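Local structure of D-threo-3-hydroxyaspartate dehydratase (Delftia, 3WQC) at residues B[54-64]-B[244-252]; B[89-97]-B[112-120]. The protein catalyses the pyridoxal-phosphate-dependent deamination of D-threo-3-hydroxyaspartate to oxaloacetate and ammonia, and also acts on L-threo- and L-erythro-3-hydroxyaspartate and D-serine. One frame throughout, in Å; residues are numbered along the deposited sequence.

Contact 1 of 2, residues B[54-64]-B[244-252]. With PLP (pyridoxal-5'-phosphate), chain J.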
loop_
_atom_site.group_PDB
_atom_site.type_symbol
_atom_site.label_atom_id
_atom_site.label_comp_id
_atom_site.label_asym_id
_atom_site.label_seq_id
_atom_site.Cartn_x
_atom_site.Cartn_y
_atom_site.Cartn_z
ATOM N N THR B 54 -9.304 -9.553 -2.128
ATOM C CA THR B 54 -7.897 -9.902 -2.403
ATOM C C THR B 54 -7.572 -9.385 -3.840
ATOM O O THR B 54 -6.403 -8.890 -3.998
ATOM C CB THR B 54 -7.765 -11.437 -2.402
ATOM O OG1 THR B 54 -7.926 -11.826 -1.012
ATOM C CG2 THR B 54 -6.394 -11.899 -2.884
ATOM N N SER B 55 -8.466 -9.512 -4.848
ATOM C CA SER B 55 -8.067 -9.139 -6.221
ATOM C C SER B 55 -8.783 -7.922 -6.696
ATOM O O SER B 55 -8.259 -7.170 -7.536
ATOM C CB SER B 55 -8.438 -10.310 -7.211
ATOM O OG SER B 55 -9.862 -10.366 -7.452
ATOM N N LYS B 56 -10.032 -7.697 -6.225
ATOM C CA LYS B 56 -10.912 -6.630 -6.750
ATOM C C LYS B 56 -10.833 -6.547 -8.310
ATOM O O LYS B 56 -10.934 -5.453 -8.893
ATOM C CB LYS B 56 -10.604 -5.218 -6.142
ATOM C CG LYS B 56 -10.628 -5.291 -4.618
ATOM C CD LYS B 56 -10.555 -3.846 -4.062
ATOM C CE LYS B 56 -10.412 -3.929 -2.559
ATOM N NZ LYS B 56 -10.376 -2.532 -2.031
ATOM N N SER B 57 -10.878 -7.748 -8.951
ATOM C CA SER B 57 -10.705 -7.782 -10.382
ATOM C C SER B 57 -11.832 -8.623 -10.996
ATOM O O SER B 57 -11.991 -9.765 -10.623
ATOM C CB SER B 57 -9.317 -8.341 -10.698
ATOM O OG SER B 57 -9.114 -8.286 -12.150
ATOM N N VAL B 58 -12.557 -8.035 -11.943
ATOM C CA VAL B 58 -13.716 -8.701 -12.589
ATOM C C VAL B 58 -13.331 -10.062 -13.190
ATOM O O VAL B 58 -13.993 -11.083 -12.904
ATOM C CB VAL B 58 -14.419 -7.763 -13.564
ATOM C CG1 VAL B 58 -15.416 -8.481 -14.454
ATOM C CG2 VAL B 58 -15.108 -6.652 -12.762
ATOM N N PRO B 59 -12.239 -10.133 -13.977
ATOM C CA PRO B 59 -11.926 -11.449 -14.588
ATOM C C PRO B 59 -11.498 -12.502 -13.581
ATOM O O PRO B 59 -11.689 -13.696 -13.805
ATOM C CB PRO B 59 -10.751 -11.172 -15.585
ATOM C CG PRO B 59 -10.249 -9.791 -15.243
ATOM C CD PRO B 59 -11.410 -9.041 -14.575
ATOM N N VAL B 60 -10.931 -12.072 -12.446
ATOM C CA VAL B 60 -10.553 -13.073 -11.423
ATOM C C VAL B 60 -11.835 -13.600 -10.773
ATOM O O VAL B 60 -12.026 -14.864 -10.691
ATOM C CB VAL B 60 -9.670 -12.495 -10.321
ATOM C CG1 VAL B 60 -9.392 -13.504 -9.166
ATOM C CG2 VAL B 60 -8.319 -12.005 -10.932
ATOM N N ALA B 61 -12.781 -12.740 -10.410
ATOM C CA ALA B 61 -14.044 -13.195 -9.842
ATOM C C ALA B 61 -14.822 -14.001 -10.888
ATOM O O ALA B 61 -15.566 -14.938 -10.510
ATOM C CB ALA B 61 -14.876 -11.972 -9.421
ATOM N N ALA B 62 -14.689 -13.660 -12.188
ATOM C CA ALA B 62 -15.396 -14.448 -13.209
ATOM C C ALA B 62 -14.900 -15.876 -13.202
ATOM O O ALA B 62 -15.651 -16.831 -13.380
ATOM C CB ALA B 62 -15.226 -13.844 -14.626
ATOM N N ALA B 63 -13.605 -16.089 -13.041
ATOM C CA ALA B 63 -13.038 -17.437 -12.960
ATOM C C ALA B 63 -13.556 -18.168 -11.739
ATOM O O ALA B 63 -13.845 -19.379 -11.771
ATOM C CB ALA B 63 -11.500 -17.428 -12.957
ATOM N N GLN B 64 -13.619 -17.491 -10.612
ATOM C CA GLN B 64 -14.219 -18.096 -9.377
ATOM C C GLN B 64 -15.694 -18.483 -9.622
ATOM O O GLN B 64 -16.093 -19.605 -9.233
ATOM C CB GLN B 64 -14.101 -17.111 -8.219
ATOM C CG GLN B 64 -12.578 -16.966 -7.810
ATOM C CD GLN B 64 -12.318 -15.847 -6.830
ATOM O OE1 GLN B 64 -11.846 -16.122 -5.657
ATOM N NE2 GLN B 64 -12.540 -14.629 -7.255
ATOM N N ARG B 244 -16.760 -18.321 3.237
ATOM C CA ARG B 244 -16.144 -17.175 2.561
ATOM C C ARG B 244 -14.608 -17.347 2.674
ATOM O O ARG B 244 -14.055 -17.543 3.771
ATOM C CB ARG B 244 -16.532 -15.860 3.327
ATOM C CG ARG B 244 -18.078 -15.753 3.399
ATOM C CD ARG B 244 -18.502 -14.377 4.002
ATOM N NE ARG B 244 -17.614 -14.009 5.128
ATOM C CZ ARG B 244 -17.566 -14.633 6.322
ATOM N NH1 ARG B 244 -18.555 -15.481 6.681
ATOM N NH2 ARG B 244 -16.566 -14.400 7.175
ATOM N N ALA B 245 -13.938 -17.201 1.550
ATOM C CA ALA B 245 -12.440 -17.245 1.569
ATOM C C ALA B 245 -12.025 -16.402 0.369
ATOM O O ALA B 245 -12.763 -16.300 -0.627
ATOM C CB ALA B 245 -11.929 -18.679 1.321
ATOM N N GLY B 246 -10.909 -15.714 0.539
ATOM C CA GLY B 246 -10.468 -14.781 -0.551
ATOM C C GLY B 246 -9.010 -14.978 -0.930
ATOM O O GLY B 246 -8.724 -15.024 -2.143
ATOM N N VAL B 247 -8.073 -14.978 0.022
ATOM C CA VAL B 247 -6.634 -14.882 -0.360
ATOM C C VAL B 247 -6.243 -16.152 -1.088
ATOM O O VAL B 247 -5.272 -16.109 -1.866
ATOM C CB VAL B 247 -5.716 -14.606 0.839
ATOM C CG1 VAL B 247 -5.631 -15.812 1.824
ATOM C CG2 VAL B 247 -4.349 -14.121 0.343
ATOM N N TYR B 248 -6.933 -17.269 -0.861
ATOM C CA TYR B 248 -6.589 -18.548 -1.524
ATOM C C TYR B 248 -6.469 -18.416 -3.041
ATOM O O TYR B 248 -5.824 -19.276 -3.668
ATOM C CB TYR B 248 -7.667 -19.625 -1.173
ATOM C CG TYR B 248 -8.885 -19.447 -2.060
ATOM C CD1 TYR B 248 -9.908 -18.521 -1.766
ATOM C CD2 TYR B 248 -9.039 -20.211 -3.258
ATOM C CE1 TYR B 248 -10.983 -18.314 -2.614
ATOM C CE2 TYR B 248 -10.081 -19.975 -4.112
ATOM C CZ TYR B 248 -11.090 -19.102 -3.792
ATOM O OH TYR B 248 -12.160 -18.902 -4.628
ATOM N N VAL B 249 -7.160 -17.494 -3.681
ATOM C CA VAL B 249 -7.153 -17.417 -5.117
ATOM C C VAL B 249 -5.709 -17.292 -5.619
ATOM O O VAL B 249 -5.352 -17.904 -6.695
ATOM C CB VAL B 249 -8.124 -16.306 -5.657
ATOM C CG1 VAL B 249 -7.643 -14.864 -5.323
ATOM C CG2 VAL B 249 -8.351 -16.425 -7.180
ATOM N N PHE B 250 -4.896 -16.530 -4.865
ATOM C CA PHE B 250 -3.466 -16.418 -5.196
ATOM C C PHE B 250 -2.530 -17.104 -4.245
ATOM O O PHE B 250 -1.400 -17.494 -4.637
ATOM C CB PHE B 250 -3.036 -14.911 -5.287
ATOM C CG PHE B 250 -3.865 -14.110 -6.285
ATOM C CD1 PHE B 250 -4.306 -14.663 -7.542
ATOM C CD2 PHE B 250 -4.139 -12.769 -6.008
ATOM C CE1 PHE B 250 -5.034 -13.874 -8.470
ATOM C CE2 PHE B 250 -4.832 -11.986 -6.949
ATOM C CZ PHE B 250 -5.304 -12.534 -8.148
ATOM N N PHE B 251 -2.885 -17.185 -2.954
ATOM C CA PHE B 251 -1.981 -17.501 -1.882
ATOM C C PHE B 251 -0.816 -16.498 -1.774
ATOM O O PHE B 251 -0.758 -15.540 -2.575
ATOM C CB PHE B 251 -1.456 -18.996 -1.906
ATOM C CG PHE B 251 -2.544 -19.998 -1.606
ATOM C CD1 PHE B 251 -3.149 -19.996 -0.329
ATOM C CD2 PHE B 251 -2.915 -20.960 -2.548
ATOM C CE1 PHE B 251 -4.082 -21.001 0.020
ATOM C CE2 PHE B 251 -3.882 -21.950 -2.213
ATOM C CZ PHE B 251 -4.433 -21.955 -0.924
ATOM N N ASP B 252 0.034 -16.699 -0.777
ATOM C CA ASP B 252 1.136 -15.811 -0.473
ATOM C C ASP B 252 2.021 -16.447 0.543
ATOM O O ASP B 252 1.780 -17.636 0.933
ATOM C CB ASP B 252 0.632 -14.396 -0.080
ATOM C CG ASP B 252 -0.251 -14.417 1.179
ATOM O OD1 ASP B 252 -0.024 -15.338 2.019
ATOM O OD2 ASP B 252 -1.143 -13.550 1.328
HETATM N N1 PLP J . -14.608 -12.870 5.632
HETATM C C2 PLP J . -14.354 -11.610 6.039
HETATM C C2A PLP J . -15.362 -10.848 6.868
HETATM C C3 PLP J . -13.107 -10.994 5.654
HETATM O O3 PLP J . -12.871 -9.747 6.033
HETATM C C4 PLP J . -12.182 -11.773 4.873
HETATM C C4A PLP J . -10.965 -11.159 4.454
HETATM C C5 PLP J . -12.540 -13.099 4.488
HETATM C C6 PLP J . -13.746 -13.637 4.959
HETATM C C5A PLP J . -11.602 -13.957 3.675
HETATM O O4P PLP J . -10.404 -14.294 4.515
HETATM P P PLP J . -9.112 -14.845 3.745
HETATM O O1P PLP J . -9.660 -15.897 2.853
HETATM O O2P PLP J . -8.280 -15.401 4.846
HETATM O O3P PLP J . -8.506 -13.759 2.955
#

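Contact 2 of 2, residues B[89-97]-B[112-120]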
loop_
_atom_site.group_PDB
_atom_site.type_symbol
_atom_site.label_atom_id
_atom_site.label_comp_id
_atom_site.label_asym_id
_atom_site.label_seq_id
_atom_site.Cartn_x
_atom_site.Cartn_y
_atom_site.Cartn_z
ATOM N N THR B 89 -24.998 -10.150 -8.875
ATOM C CA THR B 89 -26.116 -9.573 -8.135
ATOM C C THR B 89 -26.133 -10.002 -6.681
ATOM O O THR B 89 -26.704 -9.307 -5.857
ATOM C CB THR B 89 -27.451 -9.989 -8.784
ATOM O OG1 THR B 89 -27.556 -11.396 -8.816
ATOM C CG2 THR B 89 -27.536 -9.480 -10.225
ATOM N N ASP B 90 -25.487 -11.121 -6.337
ATOM C CA ASP B 90 -25.552 -11.658 -4.949
ATOM C C ASP B 90 -24.294 -11.239 -4.209
ATOM O O ASP B 90 -23.199 -11.843 -4.329
ATOM C CB ASP B 90 -25.644 -13.168 -5.092
ATOM C CG ASP B 90 -25.674 -13.919 -3.771
ATOM O OD1 ASP B 90 -25.554 -13.263 -2.648
ATOM O OD2 ASP B 90 -25.691 -15.218 -3.766
ATOM N N ILE B 91 -24.419 -10.124 -3.457
ATOM C CA ILE B 91 -23.195 -9.480 -2.895
ATOM C C ILE B 91 -23.410 -9.245 -1.402
ATOM O O ILE B 91 -24.429 -8.637 -0.973
ATOM C CB ILE B 91 -22.951 -8.106 -3.583
ATOM C CG1 ILE B 91 -22.715 -8.296 -5.087
ATOM C CG2 ILE B 91 -21.711 -7.394 -2.931
ATOM C CD1 ILE B 91 -22.348 -7.010 -5.844
ATOM N N LEU B 92 -22.453 -9.705 -0.616
ATOM C CA LEU B 92 -22.448 -9.466 0.856
ATOM C C LEU B 92 -21.388 -8.448 1.186
ATOM O O LEU B 92 -20.191 -8.701 0.888
ATOM C CB LEU B 92 -22.081 -10.809 1.539
ATOM C CG LEU B 92 -21.808 -10.757 3.061
ATOM C CD1 LEU B 92 -23.099 -10.358 3.829
ATOM C CD2 LEU B 92 -21.234 -12.125 3.530
ATOM N N TYR B 93 -21.779 -7.335 1.795
ATOM C CA TYR B 93 -20.827 -6.311 2.205
ATOM C C TYR B 93 -20.450 -6.588 3.651
ATOM O O TYR B 93 -21.215 -6.310 4.599
ATOM C CB TYR B 93 -21.455 -4.927 2.029
ATOM C CG TYR B 93 -20.607 -3.826 2.621
ATOM C CD1 TYR B 93 -19.194 -3.793 2.568
ATOM C CD2 TYR B 93 -21.283 -2.771 3.279
ATOM C CE1 TYR B 93 -18.465 -2.713 3.162
ATOM C CE2 TYR B 93 -20.578 -1.687 3.823
ATOM C CZ TYR B 93 -19.184 -1.671 3.768
ATOM O OH TYR B 93 -18.470 -0.644 4.346
ATOM N N ALA B 94 -19.290 -7.265 3.850
ATOM C CA ALA B 94 -18.965 -7.886 5.163
ATOM C C ALA B 94 -18.091 -6.944 6.002
ATOM O O ALA B 94 -17.030 -7.359 6.527
ATOM C CB ALA B 94 -18.318 -9.275 4.972
ATOM N N VAL B 95 -18.562 -5.712 6.181
ATOM C CA VAL B 95 -17.920 -4.778 7.136
ATOM C C VAL B 95 -19.118 -4.126 7.873
ATOM O O VAL B 95 -20.051 -3.700 7.213
ATOM C CB VAL B 95 -17.092 -3.656 6.421
ATOM C CG1 VAL B 95 -16.536 -2.651 7.419
ATOM C CG2 VAL B 95 -15.930 -4.330 5.649
ATOM N N SER B 96 -19.033 -4.037 9.211
ATOM C CA SER B 96 -20.119 -3.467 10.044
ATOM C C SER B 96 -20.642 -2.200 9.367
ATOM O O SER B 96 -19.885 -1.254 9.082
ATOM C CB SER B 96 -19.511 -3.050 11.398
ATOM O OG SER B 96 -18.897 -4.097 12.078
ATOM N N MET B 97 -21.962 -2.120 9.133
ATOM C CA MET B 97 -22.532 -1.062 8.296
ATOM C C MET B 97 -22.457 0.299 8.989
ATOM O O MET B 97 -22.931 0.434 10.168
ATOM C CB MET B 97 -23.984 -1.411 7.972
ATOM C CG MET B 97 -24.624 -0.384 7.057
ATOM S SD MET B 97 -23.736 -0.292 5.459
ATOM C CE MET B 97 -24.800 0.925 4.651
ATOM N N GLY B 112 -31.211 -3.233 -8.457
ATOM C CA GLY B 112 -31.296 -4.629 -8.646
ATOM C C GLY B 112 -30.202 -5.450 -8.030
ATOM O O GLY B 112 -30.154 -6.681 -8.240
ATOM N N CYS B 113 -29.376 -4.838 -7.186
ATOM C CA CYS B 113 -28.345 -5.625 -6.519
ATOM C C CYS B 113 -28.919 -6.258 -5.222
ATOM O O CYS B 113 -29.512 -5.556 -4.405
ATOM C CB CYS B 113 -27.173 -4.705 -6.169
ATOM S SG CYS B 113 -25.768 -5.604 -5.388
ATOM N N ASP B 114 -28.735 -7.558 -5.047
ATOM C CA ASP B 114 -29.231 -8.242 -3.833
ATOM C C ASP B 114 -28.140 -8.113 -2.812
ATOM O O ASP B 114 -27.397 -9.072 -2.475
ATOM C CB ASP B 114 -29.491 -9.684 -4.111
ATOM C CG ASP B 114 -30.278 -10.305 -2.958
ATOM O OD1 ASP B 114 -31.125 -9.558 -2.385
ATOM O OD2 ASP B 114 -30.214 -11.526 -2.722
ATOM N N LEU B 115 -27.990 -6.892 -2.344
ATOM C CA LEU B 115 -26.868 -6.511 -1.476
ATOM C C LEU B 115 -27.268 -6.792 -0.014
ATOM O O LEU B 115 -28.318 -6.295 0.443
ATOM C CB LEU B 115 -26.638 -4.974 -1.657
ATOM C CG LEU B 115 -25.570 -4.414 -0.697
ATOM C CD1 LEU B 115 -24.159 -5.011 -1.014
ATOM C CD2 LEU B 115 -25.623 -2.894 -0.851
ATOM N N LYS B 116 -26.428 -7.513 0.692
ATOM C CA LYS B 116 -26.641 -7.841 2.130
ATOM C C LYS B 116 -25.683 -7.020 2.956
ATOM O O LYS B 116 -24.496 -6.824 2.572
ATOM C CB LYS B 116 -26.346 -9.334 2.396
ATOM C CG LYS B 116 -27.446 -10.276 1.949
ATOM C CD LYS B 116 -27.733 -10.447 0.611
ATOM C CE LYS B 116 -26.656 -11.328 -0.044
ATOM N NZ LYS B 116 -27.503 -11.736 -1.275
ATOM N N LEU B 117 -26.153 -6.511 4.086
ATOM C CA LEU B 117 -25.350 -5.697 5.029
ATOM C C LEU B 117 -25.159 -6.494 6.323
ATOM O O LEU B 117 -25.930 -7.462 6.560
ATOM C CB LEU B 117 -26.104 -4.369 5.360
ATOM C CG LEU B 117 -26.549 -3.603 4.121
ATOM C CD1 LEU B 117 -27.310 -2.334 4.546
ATOM C CD2 LEU B 117 -25.265 -3.183 3.285
ATOM N N ILE B 118 -24.223 -6.074 7.171
ATOM C CA ILE B 118 -23.993 -6.771 8.432
ATOM C C ILE B 118 -23.959 -5.745 9.542
ATOM O O ILE B 118 -23.539 -4.585 9.366
ATOM C CB ILE B 118 -22.705 -7.647 8.403
ATOM C CG1 ILE B 118 -21.422 -6.821 8.494
ATOM C CG2 ILE B 118 -22.724 -8.576 7.164
ATOM C CD1 ILE B 118 -20.175 -7.720 8.662
ATOM N N VAL B 119 -24.369 -6.176 10.745
ATOM C CA VAL B 119 -24.291 -5.330 11.954
ATOM C C VAL B 119 -23.857 -6.209 13.128
ATOM O O VAL B 119 -24.041 -7.440 13.116
ATOM C CB VAL B 119 -25.624 -4.595 12.328
ATOM C CG1 VAL B 119 -26.042 -3.687 11.174
ATOM C CG2 VAL B 119 -26.731 -5.565 12.696
ATOM N N ASP B 120 -23.480 -5.542 14.219
ATOM C CA ASP B 120 -23.175 -6.221 15.501
ATOM C C ASP B 120 -23.615 -5.409 16.712
ATOM O O ASP B 120 -23.133 -5.693 17.836
ATOM C CB ASP B 120 -21.712 -6.638 15.613
ATOM C CG ASP B 120 -20.775 -5.493 15.743
ATOM O OD1 ASP B 120 -21.183 -4.312 15.736
ATOM O OD2 ASP B 120 -19.534 -5.750 15.895
HETATM O O HOH W 1 -22.499 -4.161 5.962
HETATM O O HOH W 2 -18.023 -3.436 14.381
#

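Contact 1 of 2, residues B[54-64]-B[244-252]
T54 lays its two branches over the turn 246-250, OG1 against the peptide between G246 and V247 and CG2 against the side chains further on. The methyl CG2, placed by a chi1 of -71° on the side away from the backbone N, reaches F250 CD2 at 3.9 Å and V249 CG1 at 4.0 Å, while OG1 stops 3.3 Å from V247 N without bonding to it, since that N-H is already turned to the cofactor phosphate. Threonine suits the place because its methyl packs on V249 and F250 while the small hydroxyl sits close against the 246-247 peptide. Glycine suits position 246, where a beta carbon would probably crowd T54 OG1.

Further along, valines and a phenylalanine make the apolar part of the contact. V60 CG1 meets V249 CG2 at 3.7 Å, and V60 CG2 comes to the edge of the F250 ring near CZ; V249 CG1 lies over the centre of one face of that same ring, so V249 covers a face and V60 meets the edge. Separately, Q64, its chain extended beyond CG, brings OE1 to 3.0 Å from Y248 OH, the amide and ring planes 46° apart.

The same backbone also grips pyridoxal phosphate. G246 N gives PLP O1P a short, straight bond of 2.6 Å. V247 N donates to PLP O3P. R244 NH2 donates to PLP N1 at 2.9 Å, the ring nitrogen lying at the guanidinium edge.

The turn 246-250 thus touches helix 58-66 through V60 and Q64 and also holds the cofactor, with helix 27-44 touching Y248 and F251, and helix 362-366 touching T54, V247 and F250.

Contact 2 of 2, residues B[89-97]-B[112-120]
K116 reaches back to D90 and sets NZ 2.8 Å from D90 OD1, a salt bridge that meets the oxygen from above the carboxylate plane, 48° out of it. Bends at chi2 and chi3 (68° and 76°) fold the lysine back along its own strand, and NZ also donates to D114 O at 2.9 Å and, weakly, to D114 OD2. A long flexible amine suits this spot, as it can serve two acidic residues at once and ease the likely repulsion between them. A methionine in place of K116 would probably leave D114 O without this donor and the two carboxylates without the cation between them, with R49 still paired to D90.

Along the same face L92 CD1 packs on K116 CB and on I118 CG2. On the opposite face I91 CG2 meets L115 CD1 at 3.9 Å, and I91 CD1 also touches C113 SG. Further along, L117 CD2 lies at the edge of the Y93 ring and 3.9 Å from M97 SD. I118, the most covered residue, reaches A94 C with CD1 at 3.5 Å as the first chain turns away.

Backbone hydrogen bonds of the parallel pair keep these side chains in step: K116 N to I91 O at 2.8 Å, Y93 N to K116 O at 2.9 Å, and, past the inverse gamma turn at A94, M97 N to I118 O. Where the chains part, a water takes I118 N and donates to Y93 O and V95 O.

Further out, R49 gives D90 OD1 a second salt bridge, and strands 72-74 and 140-146 flank the pair. Strand 90-93, helix 102-110 and strand 114-119 make a beta-alpha-beta unit of the TIM-type barrel found in the alanine racemase N-terminal domain.

Both contacts belong to the alanine racemase N-terminal domain, their centres about 18 Å apart, and contact 2 falls in sequence between the two segments of contact 1. They meet directly where R244 CD packs 3.6 Å from L92 CD2, so the arginine facing the pyridine nitrogen rests on a strand of contact 2. Pyridoxal phosphate joins them as well: residues 244-247 of contact 1 and A94 of contact 2 all line its pocket, the A94 side chain lying about 4 Å from the cofactor. K53, inferred to carry the cofactor though not attached here, directly precedes T54, and its side chain is about 7 Å from that of V95.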